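Local coordinates for protein glutathione S-Transferase (PDB 1YQ1) that probably catalyses the transfer of glutathione to electrophilic substrates with release of a halide ion, as a sigma-class glutathione S-transferase, at residues A[103-109]-A[123-127]; A[95-99]-A[134-138]; A[159-163]-A[186-190]; A[21-25]-A[193-199]. All blocks are in the same frame, centred on the assembly; numbering follows the deposited sequence.

Contact 1: residues A[103-109]-A[123-127]; sequences FKKFAAE and RSEFF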
loop_
_atom_site.group_PDB
_atom_site.type_symbol
_atom_site.label_atom_id
_atom_site.label_comp_id
_atom_site.label_asym_id
_atom_site.label_seq_id
_atom_site.Cartn_x
_atom_site.Cartn_y
_atom_site.Cartn_z
ATOM N N PHE A 103 -13.398 -3.710 4.199
ATOM C CA PHE A 103 -14.647 -3.653 3.448
ATOM C C PHE A 103 -14.885 -4.916 2.642
ATOM O O PHE A 103 -16.003 -5.436 2.608
ATOM C CB PHE A 103 -14.660 -2.466 2.492
ATOM C CG PHE A 103 -15.850 -2.452 1.582
ATOM C CD1 PHE A 103 -17.138 -2.412 2.108
ATOM C CD2 PHE A 103 -15.687 -2.501 0.198
ATOM C CE1 PHE A 103 -18.243 -2.421 1.274
ATOM C CE2 PHE A 103 -16.785 -2.511 -0.647
ATOM C CZ PHE A 103 -18.067 -2.471 -0.109
ATOM N N LYS A 104 -13.841 -5.395 1.971
ATOM C CA LYS A 104 -13.967 -6.604 1.180
ATOM C C LYS A 104 -14.344 -7.694 2.167
ATOM O O LYS A 104 -15.329 -8.410 1.977
ATOM C CB LYS A 104 -12.639 -6.937 0.504
ATOM C CG LYS A 104 -11.954 -5.746 -0.162
ATOM C CD LYS A 104 -12.765 -5.140 -1.319
ATOM C CE LYS A 104 -12.107 -5.400 -2.682
ATOM N NZ LYS A 104 -10.680 -4.938 -2.750
ATOM N N LYS A 105 -13.560 -7.787 3.240
ATOM C CA LYS A 105 -13.781 -8.773 4.295
ATOM C C LYS A 105 -15.213 -8.774 4.781
ATOM O O LYS A 105 -15.638 -9.706 5.434
ATOM C CB LYS A 105 -12.862 -8.504 5.488
ATOM C CG LYS A 105 -11.583 -9.327 5.496
ATOM C CD LYS A 105 -10.815 -9.150 6.800
ATOM C CE LYS A 105 -9.830 -10.287 7.006
ATOM N NZ LYS A 105 -10.526 -11.617 7.047
ATOM N N PHE A 106 -15.952 -7.722 4.472
ATOM C CA PHE A 106 -17.341 -7.627 4.890
ATOM C C PHE A 106 -18.247 -8.019 3.741
ATOM O O PHE A 106 -18.963 -9.011 3.830
ATOM C CB PHE A 106 -17.680 -6.206 5.312
ATOM C CG PHE A 106 -19.035 -6.071 5.930
ATOM C CD1 PHE A 106 -19.460 -6.974 6.905
ATOM C CD2 PHE A 106 -19.876 -5.023 5.571
ATOM C CE1 PHE A 106 -20.708 -6.831 7.519
ATOM C CE2 PHE A 106 -21.126 -4.870 6.176
ATOM C CZ PHE A 106 -21.544 -5.775 7.152
ATOM N N ALA A 107 -18.214 -7.228 2.668
ATOM C CA ALA A 107 -19.030 -7.479 1.477
ATOM C C ALA A 107 -19.104 -8.975 1.200
ATOM O O ALA A 107 -20.157 -9.505 0.822
ATOM C CB ALA A 107 -18.426 -6.757 0.269
ATOM N N ALA A 108 -17.967 -9.636 1.394
ATOM C CA ALA A 108 -17.849 -11.070 1.188
ATOM C C ALA A 108 -18.814 -11.800 2.122
ATOM O O ALA A 108 -19.696 -12.535 1.677
ATOM C CB ALA A 108 -16.410 -11.510 1.457
ATOM N N GLU A 109 -18.634 -11.580 3.419
ATOM C CA GLU A 109 -19.467 -12.198 4.441
ATOM C C GLU A 109 -20.884 -11.643 4.433
ATOM O O GLU A 109 -21.788 -12.228 5.025
ATOM C CB GLU A 109 -18.839 -11.973 5.818
ATOM C CG GLU A 109 -19.698 -12.425 6.976
ATOM C CD GLU A 109 -18.977 -13.399 7.880
ATOM O OE1 GLU A 109 -17.807 -13.733 7.577
ATOM O OE2 GLU A 109 -19.585 -13.831 8.887
ATOM N N ARG A 123 -20.220 -9.815 12.596
ATOM C CA ARG A 123 -19.114 -9.487 11.716
ATOM C C ARG A 123 -19.307 -8.014 11.388
ATOM O O ARG A 123 -18.357 -7.289 11.116
ATOM C CB ARG A 123 -19.176 -10.332 10.447
ATOM C CG ARG A 123 -17.974 -10.158 9.535
ATOM C CD ARG A 123 -16.701 -10.605 10.220
ATOM N NE ARG A 123 -15.511 -10.409 9.391
ATOM C CZ ARG A 123 -15.036 -9.221 9.012
ATOM N NH1 ARG A 123 -15.648 -8.101 9.380
ATOM N NH2 ARG A 123 -13.932 -9.151 8.272
ATOM N N SER A 124 -20.562 -7.585 11.439
ATOM C CA SER A 124 -20.929 -6.201 11.175
ATOM C C SER A 124 -20.583 -5.319 12.389
ATOM O O SER A 124 -20.632 -4.097 12.300
ATOM C CB SER A 124 -22.429 -6.120 10.858
ATOM O OG SER A 124 -22.770 -4.910 10.209
ATOM N N GLU A 125 -20.241 -5.953 13.517
ATOM C CA GLU A 125 -19.848 -5.270 14.767
ATOM C C GLU A 125 -18.414 -5.742 14.974
ATOM O O GLU A 125 -18.020 -6.225 16.037
ATOM C CB GLU A 125 -20.712 -5.742 15.929
ATOM C CG GLU A 125 -22.189 -5.978 15.587
ATOM C CD GLU A 125 -22.855 -4.784 14.904
ATOM O OE1 GLU A 125 -22.164 -3.772 14.629
ATOM O OE2 GLU A 125 -24.078 -4.863 14.641
ATOM N N PHE A 126 -17.640 -5.570 13.906
ATOM C CA PHE A 126 -16.252 -6.014 13.764
ATOM C C PHE A 126 -15.828 -5.096 12.590
ATOM O O PHE A 126 -14.694 -4.604 12.512
ATOM C CB PHE A 126 -16.351 -7.495 13.362
ATOM C CG PHE A 126 -15.053 -8.210 13.173
ATOM C CD1 PHE A 126 -14.162 -7.829 12.178
ATOM C CD2 PHE A 126 -14.791 -9.363 13.900
ATOM C CE1 PHE A 126 -13.027 -8.600 11.904
ATOM C CE2 PHE A 126 -13.661 -10.143 13.639
ATOM C CZ PHE A 126 -12.774 -9.770 12.638
ATOM N N PHE A 127 -16.784 -4.854 11.691
ATOM C CA PHE A 127 -16.587 -3.999 10.527
ATOM C C PHE A 127 -16.709 -2.533 10.916
ATOM O O PHE A 127 -15.891 -1.705 10.512
ATOM C CB PHE A 127 -17.623 -4.313 9.450
ATOM C CG PHE A 127 -17.686 -3.283 8.359
ATOM C CD1 PHE A 127 -16.682 -3.203 7.406
ATOM C CD2 PHE A 127 -18.726 -2.361 8.313
ATOM C CE1 PHE A 127 -16.705 -2.223 6.424
ATOM C CE2 PHE A 127 -18.761 -1.373 7.333
ATOM C CZ PHE A 127 -17.747 -1.302 6.387
#
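Phe106 and Phe127 both swing CG to the far side of CB from the backbone nitrogen (chi1 -172° and 167°), and these two torsions lay one ring over the other between helices 83-109 and 121-144. The result is an offset stack with centroids 4.5 Å apart and planes only 9° from parallel. Phe106 CD2 lies over the middle of the Phe127 ring, whereas Phe127 CG sits nearer the rim of Phe106. The same slide brings Phe127 CB over the face of Phe106 in a CH-pi contact, 4.3 Å from its centroid. Farther out, Phe106 CZ meets Ser124 OG at 3.4 Å, and Phe127 CE1 comes to the edge of the Phe103 ring, 4.3 Å from Phe103 CD1.

Arg123 illustrates how an arginine can be placed without a direct bond across an interface. A bend at its second torsion brings one face of the guanidinium against Lys105 O, and Phe126 CD1 lies over the opposite face, toward its rim. Glu109 lies against the aliphatic part, its CD 3.8 Å from Arg123 CG. Its OE1 stays 4.4 Å from Arg123 NE and well out of the guanidinium plane, leaving only a diffuse attraction, which would partly offset the like charge of Lys105 NZ, 4.4 Å from Arg123 NH2.

Leu174 covers Phe103, Phe106 and Phe127 from a neighbouring loop. An aromatic layer inside and charged chains beside it thus join two antiparallel helices of the all-helical C-terminal domain of glutathione transferases.

Contact 2: residues A[95-99]-A[134-138]; sequences LFKDF and YFNIL
The backbone bond from Phe99 N to Leu95 O, 2.8 Å long, sets one helical turn between the two residues that hold Tyr134. This is packing between the long antiparallel helices 83-109 and 121-144 of the glutathione transferase C-terminal domain, whose local axes run 10.9 Å apart at 165°.

Phe99 and Tyr134 both carry CG anti to the backbone N, chi1 170° in Phe99, which sends the two rings into the region between the helices. Phe99 stacks on one face of Tyr134, offset, with centroids 4.0 Å apart and planes at 9°; Phe99 CG comes over the centre of the tyrosine ring, and Phe99 CB adds a CH-pi contact, 3.6 Å from that centroid. Leu95 approaches differently, its CG lying at the ring edge 3.9 Å from Tyr134 CD1. Leu95 CD2 also reaches tip to tip toward Ile137 CD1.

Helix 157-171 packs on Phe96, Phe99 and Leu138, while Gln64 and Met49 of the second subunit pack on Leu95 and Ile137, respectively. At the phenol end, Tyr134 runs alongside Phe96, pointing the same way, and its OH lies in the plane of the Phe96 ring, at the edge, 3.8 Å from CD1 of that residue.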
loop_
_atom_site.group_PDB
_atom_site.type_symbol
_atom_site.label_atom_id
_atom_site.label_comp_id
_atom_site.label_asym_id
_atom_site.label_seq_id
_atom_site.Cartn_x
_atom_site.Cartn_y
_atom_site.Cartn_z
ATOM N N LEU A 95 -3.823 3.999 4.551
ATOM C CA LEU A 95 -4.935 3.824 5.481
ATOM C C LEU A 95 -6.151 3.312 4.719
ATOM O O LEU A 95 -6.772 2.318 5.099
ATOM C CB LEU A 95 -5.274 5.157 6.161
ATOM C CG LEU A 95 -6.396 5.021 7.182
ATOM C CD1 LEU A 95 -5.878 4.281 8.382
ATOM C CD2 LEU A 95 -6.936 6.385 7.552
ATOM N N PHE A 96 -6.487 4.018 3.648
ATOM C CA PHE A 96 -7.605 3.655 2.794
ATOM C C PHE A 96 -7.485 2.179 2.431
ATOM O O PHE A 96 -8.452 1.413 2.517
ATOM C CB PHE A 96 -7.563 4.511 1.524
ATOM C CG PHE A 96 -8.142 3.842 0.311
ATOM C CD1 PHE A 96 -9.509 3.688 0.169
ATOM C CD2 PHE A 96 -7.307 3.379 -0.704
ATOM C CE1 PHE A 96 -10.035 3.082 -0.974
ATOM C CE2 PHE A 96 -7.825 2.777 -1.838
ATOM C CZ PHE A 96 -9.185 2.631 -1.975
ATOM N N LYS A 97 -6.281 1.795 2.028
ATOM C CA LYS A 97 -6.000 0.433 1.633
ATOM C C LYS A 97 -6.267 -0.523 2.791
ATOM O O LYS A 97 -6.935 -1.546 2.616
ATOM C CB LYS A 97 -4.555 0.336 1.184
ATOM C CG LYS A 97 -4.360 -0.414 -0.105
ATOM C CD LYS A 97 -5.042 0.257 -1.276
ATOM C CE LYS A 97 -4.687 -0.472 -2.570
ATOM N NZ LYS A 97 -3.218 -0.445 -2.859
ATOM N N ASP A 98 -5.748 -0.200 3.974
ATOM C CA ASP A 98 -5.984 -1.054 5.128
ATOM C C ASP A 98 -7.485 -1.185 5.290
ATOM O O ASP A 98 -7.991 -2.273 5.533
ATOM C CB ASP A 98 -5.415 -0.450 6.413
ATOM C CG ASP A 98 -3.917 -0.599 6.527
ATOM O OD1 ASP A 98 -3.303 -1.232 5.639
ATOM O OD2 ASP A 98 -3.354 -0.079 7.518
ATOM N N PHE A 99 -8.195 -0.067 5.162
ATOM C CA PHE A 99 -9.641 -0.089 5.302
ATOM C C PHE A 99 -10.273 -0.914 4.215
ATOM O O PHE A 99 -11.087 -1.795 4.496
ATOM C CB PHE A 99 -10.254 1.297 5.208
ATOM C CG PHE A 99 -11.756 1.270 5.109
ATOM C CD1 PHE A 99 -12.528 0.897 6.203
ATOM C CD2 PHE A 99 -12.393 1.570 3.916
ATOM C CE1 PHE A 99 -13.911 0.826 6.109
ATOM C CE2 PHE A 99 -13.781 1.500 3.810
ATOM C CZ PHE A 99 -14.539 1.127 4.909
ATOM N N TYR A 134 -11.412 4.247 10.961
ATOM C CA TYR A 134 -11.044 4.774 9.655
ATOM C C TYR A 134 -11.651 6.167 9.471
ATOM O O TYR A 134 -10.942 7.145 9.259
ATOM C CB TYR A 134 -11.571 3.817 8.575
ATOM C CG TYR A 134 -11.431 4.295 7.144
ATOM C CD1 TYR A 134 -10.186 4.369 6.538
ATOM C CD2 TYR A 134 -12.553 4.645 6.394
ATOM C CE1 TYR A 134 -10.052 4.772 5.220
ATOM C CE2 TYR A 134 -12.434 5.053 5.081
ATOM C CZ TYR A 134 -11.178 5.114 4.491
ATOM O OH TYR A 134 -11.030 5.504 3.173
ATOM N N PHE A 135 -12.971 6.252 9.564
ATOM C CA PHE A 135 -13.647 7.524 9.382
ATOM C C PHE A 135 -13.145 8.626 10.316
ATOM O O PHE A 135 -13.065 9.791 9.912
ATOM C CB PHE A 135 -15.166 7.337 9.527
ATOM C CG PHE A 135 -15.853 6.893 8.255
ATOM C CD1 PHE A 135 -15.154 6.821 7.047
ATOM C CD2 PHE A 135 -17.208 6.573 8.255
ATOM C CE1 PHE A 135 -15.792 6.440 5.859
ATOM C CE2 PHE A 135 -17.859 6.190 7.072
ATOM C CZ PHE A 135 -17.148 6.126 5.875
ATOM N N ASN A 136 -12.799 8.259 11.552
ATOM C CA ASN A 136 -12.307 9.223 12.538
ATOM C C ASN A 136 -10.983 9.821 12.098
ATOM O O ASN A 136 -10.886 11.013 11.850
ATOM C CB ASN A 136 -12.139 8.558 13.905
ATOM C CG ASN A 136 -13.465 8.232 14.560
ATOM O OD1 ASN A 136 -13.517 7.502 15.549
ATOM N ND2 ASN A 136 -14.547 8.776 14.012
ATOM N N ILE A 137 -9.952 8.994 12.010
ATOM C CA ILE A 137 -8.658 9.486 11.574
ATOM C C ILE A 137 -8.911 10.313 10.317
ATOM O O ILE A 137 -8.266 11.330 10.081
ATOM C CB ILE A 137 -7.669 8.291 11.310
ATOM C CG1 ILE A 137 -6.398 8.772 10.609
ATOM C CG2 ILE A 137 -8.353 7.204 10.527
ATOM C CD1 ILE A 137 -6.557 9.130 9.155
ATOM N N LEU A 138 -9.890 9.891 9.531
ATOM C CA LEU A 138 -10.228 10.595 8.305
ATOM C C LEU A 138 -10.840 11.951 8.637
ATOM O O LEU A 138 -10.623 12.921 7.918
ATOM C CB LEU A 138 -11.192 9.746 7.465
ATOM C CG LEU A 138 -10.952 9.719 5.953
ATOM C CD1 LEU A 138 -9.511 9.367 5.656
ATOM C CD2 LEU A 138 -11.872 8.708 5.319
#

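Contact 3: residues A[159-163]-A[186-190]; sequences DLVVV and LREKV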
loop_
_atom_site.group_PDB
_atom_site.type_symbol
_atom_site.label_atom_id
_atom_site.label_comp_id
_atom_site.label_asym_id
_atom_site.label_seq_id
_atom_site.Cartn_x
_atom_site.Cartn_y
_atom_site.Cartn_z
ATOM N N ASP A 159 -7.449 12.104 -1.973
ATOM C CA ASP A 159 -8.875 12.413 -1.910
ATOM C C ASP A 159 -9.605 11.565 -2.931
ATOM O O ASP A 159 -10.646 10.972 -2.641
ATOM C CB ASP A 159 -9.138 13.893 -2.221
ATOM C CG ASP A 159 -8.555 14.834 -1.177
ATOM O OD1 ASP A 159 -8.985 14.786 -0.001
ATOM O OD2 ASP A 159 -7.663 15.628 -1.546
ATOM N N LEU A 160 -9.052 11.518 -4.137
ATOM C CA LEU A 160 -9.654 10.747 -5.208
ATOM C C LEU A 160 -9.971 9.368 -4.655
ATOM O O LEU A 160 -11.119 8.917 -4.685
ATOM C CB LEU A 160 -8.682 10.662 -6.386
ATOM C CG LEU A 160 -8.857 11.635 -7.571
ATOM C CD1 LEU A 160 -9.279 13.000 -7.097
ATOM C CD2 LEU A 160 -7.556 11.723 -8.366
ATOM N N VAL A 161 -8.951 8.726 -4.103
ATOM C CA VAL A 161 -9.075 7.390 -3.535
ATOM C C VAL A 161 -10.124 7.285 -2.429
ATOM O O VAL A 161 -10.890 6.329 -2.382
ATOM C CB VAL A 161 -7.684 6.910 -3.007
ATOM C CG1 VAL A 161 -7.767 6.480 -1.581
ATOM C CG2 VAL A 161 -7.160 5.789 -3.871
ATOM N N VAL A 162 -10.175 8.276 -1.550
ATOM C CA VAL A 162 -11.107 8.241 -0.426
ATOM C C VAL A 162 -12.572 8.478 -0.787
ATOM O O VAL A 162 -13.451 7.750 -0.311
ATOM C CB VAL A 162 -10.676 9.245 0.675
ATOM C CG1 VAL A 162 -11.537 9.069 1.922
ATOM C CG2 VAL A 162 -9.223 9.039 1.006
ATOM N N VAL A 163 -12.849 9.482 -1.620
ATOM C CA VAL A 163 -14.234 9.747 -1.988
ATOM C C VAL A 163 -14.802 8.609 -2.828
ATOM O O VAL A 163 -15.933 8.179 -2.595
ATOM C CB VAL A 163 -14.408 11.075 -2.757
ATOM C CG1 VAL A 163 -13.902 12.226 -1.921
ATOM C CG2 VAL A 163 -13.694 11.014 -4.067
ATOM N N LEU A 186 -16.507 16.452 1.967
ATOM C CA LEU A 186 -15.328 16.134 1.179
ATOM C C LEU A 186 -15.748 15.607 -0.185
ATOM O O LEU A 186 -15.384 16.175 -1.213
ATOM C CB LEU A 186 -14.470 15.088 1.908
ATOM C CG LEU A 186 -13.252 14.508 1.172
ATOM C CD1 LEU A 186 -12.304 15.609 0.734
ATOM C CD2 LEU A 186 -12.544 13.525 2.076
ATOM N N ARG A 187 -16.534 14.530 -0.176
ATOM C CA ARG A 187 -17.005 13.886 -1.399
ATOM C C ARG A 187 -17.575 14.859 -2.420
ATOM O O ARG A 187 -17.440 14.651 -3.625
ATOM C CB ARG A 187 -18.041 12.809 -1.064
ATOM C CG ARG A 187 -18.641 12.126 -2.289
ATOM C CD ARG A 187 -19.049 10.675 -2.006
ATOM N NE ARG A 187 -19.822 10.100 -3.106
ATOM C CZ ARG A 187 -21.065 10.465 -3.414
ATOM N NH1 ARG A 187 -21.680 11.400 -2.699
ATOM N NH2 ARG A 187 -21.693 9.908 -4.441
ATOM N N GLU A 188 -18.214 15.919 -1.942
ATOM C CA GLU A 188 -18.781 16.917 -2.838
ATOM C C GLU A 188 -17.666 17.690 -3.543
ATOM O O GLU A 188 -17.701 17.887 -4.757
ATOM C CB GLU A 188 -19.679 17.876 -2.047
ATOM C CG GLU A 188 -20.075 19.153 -2.781
ATOM C CD GLU A 188 -20.592 18.895 -4.184
ATOM O OE1 GLU A 188 -21.756 18.450 -4.328
ATOM O OE2 GLU A 188 -19.828 19.135 -5.145
ATOM N N LYS A 189 -16.666 18.109 -2.776
ATOM C CA LYS A 189 -15.551 18.866 -3.327
ATOM C C LYS A 189 -14.804 18.164 -4.449
ATOM O O LYS A 189 -14.306 18.806 -5.365
ATOM C CB LYS A 189 -14.555 19.221 -2.219
ATOM C CG LYS A 189 -14.810 20.554 -1.546
ATOM C CD LYS A 189 -13.687 20.903 -0.589
ATOM C CE LYS A 189 -13.797 22.342 -0.116
ATOM N NZ LYS A 189 -13.682 23.293 -1.255
ATOM N N VAL A 190 -14.726 16.846 -4.381
ATOM C CA VAL A 190 -13.994 16.104 -5.393
ATOM C C VAL A 190 -14.772 15.890 -6.694
ATOM O O VAL A 190 -14.254 16.170 -7.789
ATOM C CB VAL A 190 -13.539 14.745 -4.834
ATOM C CG1 VAL A 190 -12.655 14.034 -5.851
ATOM C CG2 VAL A 190 -12.795 14.953 -3.526
#
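Asp159 opens the contact with its carboxylate passing across Leu186 at about a right angle, OD1 lying 3.5 Å from Leu186 CD1. That meeting is packing, for the carboxylate is engaged otherwise: OD1 accepts a hydrogen bond from Leu150 N, and OD2 pairs with Thr156 OG1. Asp159 CB meanwhile touches Val190 CG2 at 4.0 Å. Leu160 starts away from helix 181-191, but its end turns back, bringing CD1 to 3.7 Å from Val190 CG1.

Thr156 and Asp159 stand where the N-capping box of the glutathione transferase fold lies, and Ile155 and Leu160 pack as in its hydrophobic staple. The first turn of helix 157-171 and the one after it both meet helix 181-191, the local axes crossing at -122°.

One turn on, Val163 packs against Leu186, Arg187 and Val190. Its CG1, set anti to the carbonyl carbon (chi1 -58°), faces all three, coming 3.4 Å from Val190 CG2 and also touching Leu186 CG and Arg187 CA. Its other branch, CG2, lies beside Val190 CG1. The extended Arg187 chain passes Val163 O with CD and ends in a salt bridge to Glu177.

Contact 4: residues A[21-25]-A[193-199]; sequences LFHLA and YPGIKEY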
loop_
_atom_site.group_PDB
_atom_site.type_symbol
_atom_site.label_atom_id
_atom_site.label_comp_id
_atom_site.label_asym_id
_atom_site.label_seq_id
_atom_site.Cartn_x
_atom_site.Cartn_y
_atom_site.Cartn_z
ATOM N N LEU A 21 -7.901 10.884 -11.925
ATOM C CA LEU A 21 -6.665 11.649 -11.955
ATOM C C LEU A 21 -6.341 12.192 -13.343
ATOM O O LEU A 21 -6.039 13.370 -13.500
ATOM C CB LEU A 21 -5.507 10.778 -11.464
ATOM C CG LEU A 21 -4.157 11.476 -11.277
ATOM C CD1 LEU A 21 -4.277 12.585 -10.228
ATOM C CD2 LEU A 21 -3.116 10.448 -10.870
ATOM N N PHE A 22 -6.386 11.324 -14.345
ATOM C CA PHE A 22 -6.094 11.728 -15.713
ATOM C C PHE A 22 -7.016 12.857 -16.169
ATOM O O PHE A 22 -6.639 13.689 -17.002
ATOM C CB PHE A 22 -6.272 10.550 -16.654
ATOM C CG PHE A 22 -5.063 9.686 -16.797
ATOM C CD1 PHE A 22 -3.911 10.182 -17.378
ATOM C CD2 PHE A 22 -5.113 8.343 -16.450
ATOM C CE1 PHE A 22 -2.821 9.358 -17.627
ATOM C CE2 PHE A 22 -4.029 7.503 -16.693
ATOM C CZ PHE A 22 -2.877 8.018 -17.288
ATOM N N HIS A 23 -8.237 12.868 -15.643
ATOM C CA HIS A 23 -9.207 13.899 -15.993
ATOM C C HIS A 23 -8.938 15.136 -15.153
ATOM O O HIS A 23 -8.724 16.219 -15.685
ATOM C CB HIS A 23 -10.625 13.359 -15.787
ATOM C CG HIS A 23 -10.972 12.255 -16.739
ATOM N ND1 HIS A 23 -11.088 12.455 -18.098
ATOM C CD2 HIS A 23 -11.117 10.922 -16.546
ATOM C CE1 HIS A 23 -11.285 11.297 -18.701
ATOM N NE2 HIS A 23 -11.307 10.350 -17.782
ATOM N N LEU A 24 -8.925 14.961 -13.839
ATOM C CA LEU A 24 -8.638 16.048 -12.915
ATOM C C LEU A 24 -7.378 16.786 -13.364
ATOM O O LEU A 24 -7.250 17.991 -13.173
ATOM C CB LEU A 24 -8.464 15.467 -11.510
ATOM C CG LEU A 24 -7.773 16.195 -10.353
ATOM C CD1 LEU A 24 -6.318 15.773 -10.303
ATOM C CD2 LEU A 24 -7.936 17.694 -10.479
ATOM N N ALA A 25 -6.451 16.061 -13.975
ATOM C CA ALA A 25 -5.210 16.659 -14.445
ATOM C C ALA A 25 -5.422 17.278 -15.816
ATOM O O ALA A 25 -5.026 18.416 -16.071
ATOM C CB ALA A 25 -4.124 15.612 -14.508
ATOM N N TYR A 193 -15.109 18.941 -8.647
ATOM C CA TYR A 193 -13.848 19.509 -9.084
ATOM C C TYR A 193 -13.757 19.600 -10.606
ATOM O O TYR A 193 -14.026 18.634 -11.316
ATOM C CB TYR A 193 -12.688 18.665 -8.553
ATOM C CG TYR A 193 -11.404 19.445 -8.381
ATOM C CD1 TYR A 193 -10.587 19.728 -9.470
ATOM C CD2 TYR A 193 -11.027 19.932 -7.129
ATOM C CE1 TYR A 193 -9.441 20.472 -9.324
ATOM C CE2 TYR A 193 -9.873 20.680 -6.973
ATOM C CZ TYR A 193 -9.087 20.948 -8.077
ATOM O OH TYR A 193 -7.951 21.710 -7.934
ATOM N N PRO A 194 -13.380 20.773 -11.127
ATOM C CA PRO A 194 -13.267 20.926 -12.578
ATOM C C PRO A 194 -12.423 19.813 -13.211
ATOM O O PRO A 194 -11.281 19.561 -12.804
ATOM C CB PRO A 194 -12.638 22.313 -12.733
ATOM C CG PRO A 194 -11.889 22.507 -11.443
ATOM C CD PRO A 194 -12.872 21.968 -10.437
ATOM N N GLY A 195 -12.998 19.161 -14.220
ATOM C CA GLY A 195 -12.330 18.065 -14.895
ATOM C C GLY A 195 -13.021 16.785 -14.454
ATOM O O GLY A 195 -13.499 15.996 -15.273
ATOM N N ILE A 196 -13.082 16.583 -13.143
ATOM C CA ILE A 196 -13.727 15.412 -12.588
ATOM C C ILE A 196 -15.207 15.545 -12.870
ATOM O O ILE A 196 -15.838 14.625 -13.372
ATOM C CB ILE A 196 -13.508 15.317 -11.054
ATOM C CG1 ILE A 196 -12.033 15.027 -10.755
ATOM C CG2 ILE A 196 -14.394 14.239 -10.460
ATOM C CD1 ILE A 196 -11.709 14.901 -9.277
ATOM N N LYS A 197 -15.751 16.712 -12.546
ATOM C CA LYS A 197 -17.169 16.997 -12.745
ATOM C C LYS A 197 -17.609 16.571 -14.146
ATOM O O LYS A 197 -18.550 15.797 -14.306
ATOM C CB LYS A 197 -17.430 18.494 -12.539
ATOM C CG LYS A 197 -18.898 18.865 -12.462
ATOM C CD LYS A 197 -19.098 20.364 -12.262
ATOM C CE LYS A 197 -20.584 20.694 -12.146
ATOM N NZ LYS A 197 -21.239 19.845 -11.101
ATOM N N GLU A 198 -16.928 17.084 -15.159
ATOM C CA GLU A 198 -17.259 16.724 -16.524
ATOM C C GLU A 198 -17.254 15.210 -16.585
ATOM O O GLU A 198 -18.307 14.586 -16.645
ATOM C CB GLU A 198 -16.224 17.288 -17.512
ATOM C CG GLU A 198 -16.326 18.791 -17.767
ATOM C CD GLU A 198 -16.123 19.632 -16.517
ATOM O OE1 GLU A 198 -16.932 19.524 -15.570
ATOM O OE2 GLU A 198 -15.146 20.409 -16.483
ATOM N N TYR A 199 -16.059 14.629 -16.544
ATOM C CA TYR A 199 -15.882 13.178 -16.593
ATOM C C TYR A 199 -16.944 12.321 -15.888
ATOM O O TYR A 199 -17.535 11.447 -16.508
ATOM C CB TYR A 199 -14.509 12.802 -16.036
ATOM C CG TYR A 199 -14.384 11.326 -15.769
ATOM C CD1 TYR A 199 -14.287 10.412 -16.819
ATOM C CD2 TYR A 199 -14.372 10.840 -14.466
ATOM C CE1 TYR A 199 -14.174 9.046 -16.575
ATOM C CE2 TYR A 199 -14.264 9.472 -14.207
ATOM C CZ TYR A 199 -14.162 8.584 -15.263
ATOM O OH TYR A 199 -14.025 7.246 -15.000
#
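Helix 16-25 of the thioredoxin-like N-terminal domain meets the start of helix 196-202 of the C-terminal domain here, with the His23 and Tyr199 rings lying flat on one another. His23 CG is anti to the carbonyl carbon (chi1 -67°), which turns the imidazole toward Tyr199. The stack is offset, centroids 4.0 Å apart and planes at 14°, and it places Tyr199 CD1 above the imidazole and His23 CD2 above the phenol ring, each toward the rim. Tyr199 CB also sits over the histidine face, 3.9 Å from the centroid. Beyond the stack, the tyrosine OH is hydrogen-bonded to Glu16, on the same helix as His23.

Between these two segments the CA atoms come closest at Gly195, the N-cap residue, and Leu24, 4.6 Å apart. Gly195 has no side chain to run into His23 O, and its phi of 107° is separately easy for glycine; a weak bond from its N to Glu198 OE2 spans the first turn of the helix.

Leu24 adds the apolar part: its CB rests 3.7 Å from Ile196 CG1, and its CD2 branch meets Tyr193 CE1 at 3.4 Å, the two side chains running slantwise. The Tyr193 hydroxyl is hydrogen-bonded to Asp154.

Contacts 1 and 2 share helices 83-109 and 121-144, their centres 15 Å apart, and touch through Phe127 and Phe99; contact 1 falls within the span of chain enclosed by contact 2. Contact 3 follows both in sequence, 13 Å from contact 2 centre to centre, and helix 157-171 joins them where Val161 and Val162 pack on Phe96, Leu138 and Tyr134. Contact 4, 12 Å from contact 3 between centres, links chain regions 168 residues apart and encompasses the other three; Leu160 and Val190 meet its residues. Contacts 1 and 4, about 32 Å apart between centres, lie on opposite sides of the chain's centre. Packing continues from the helical C-terminal domain to the thioredoxin-like domain by way of helices 157-171 and 181-191.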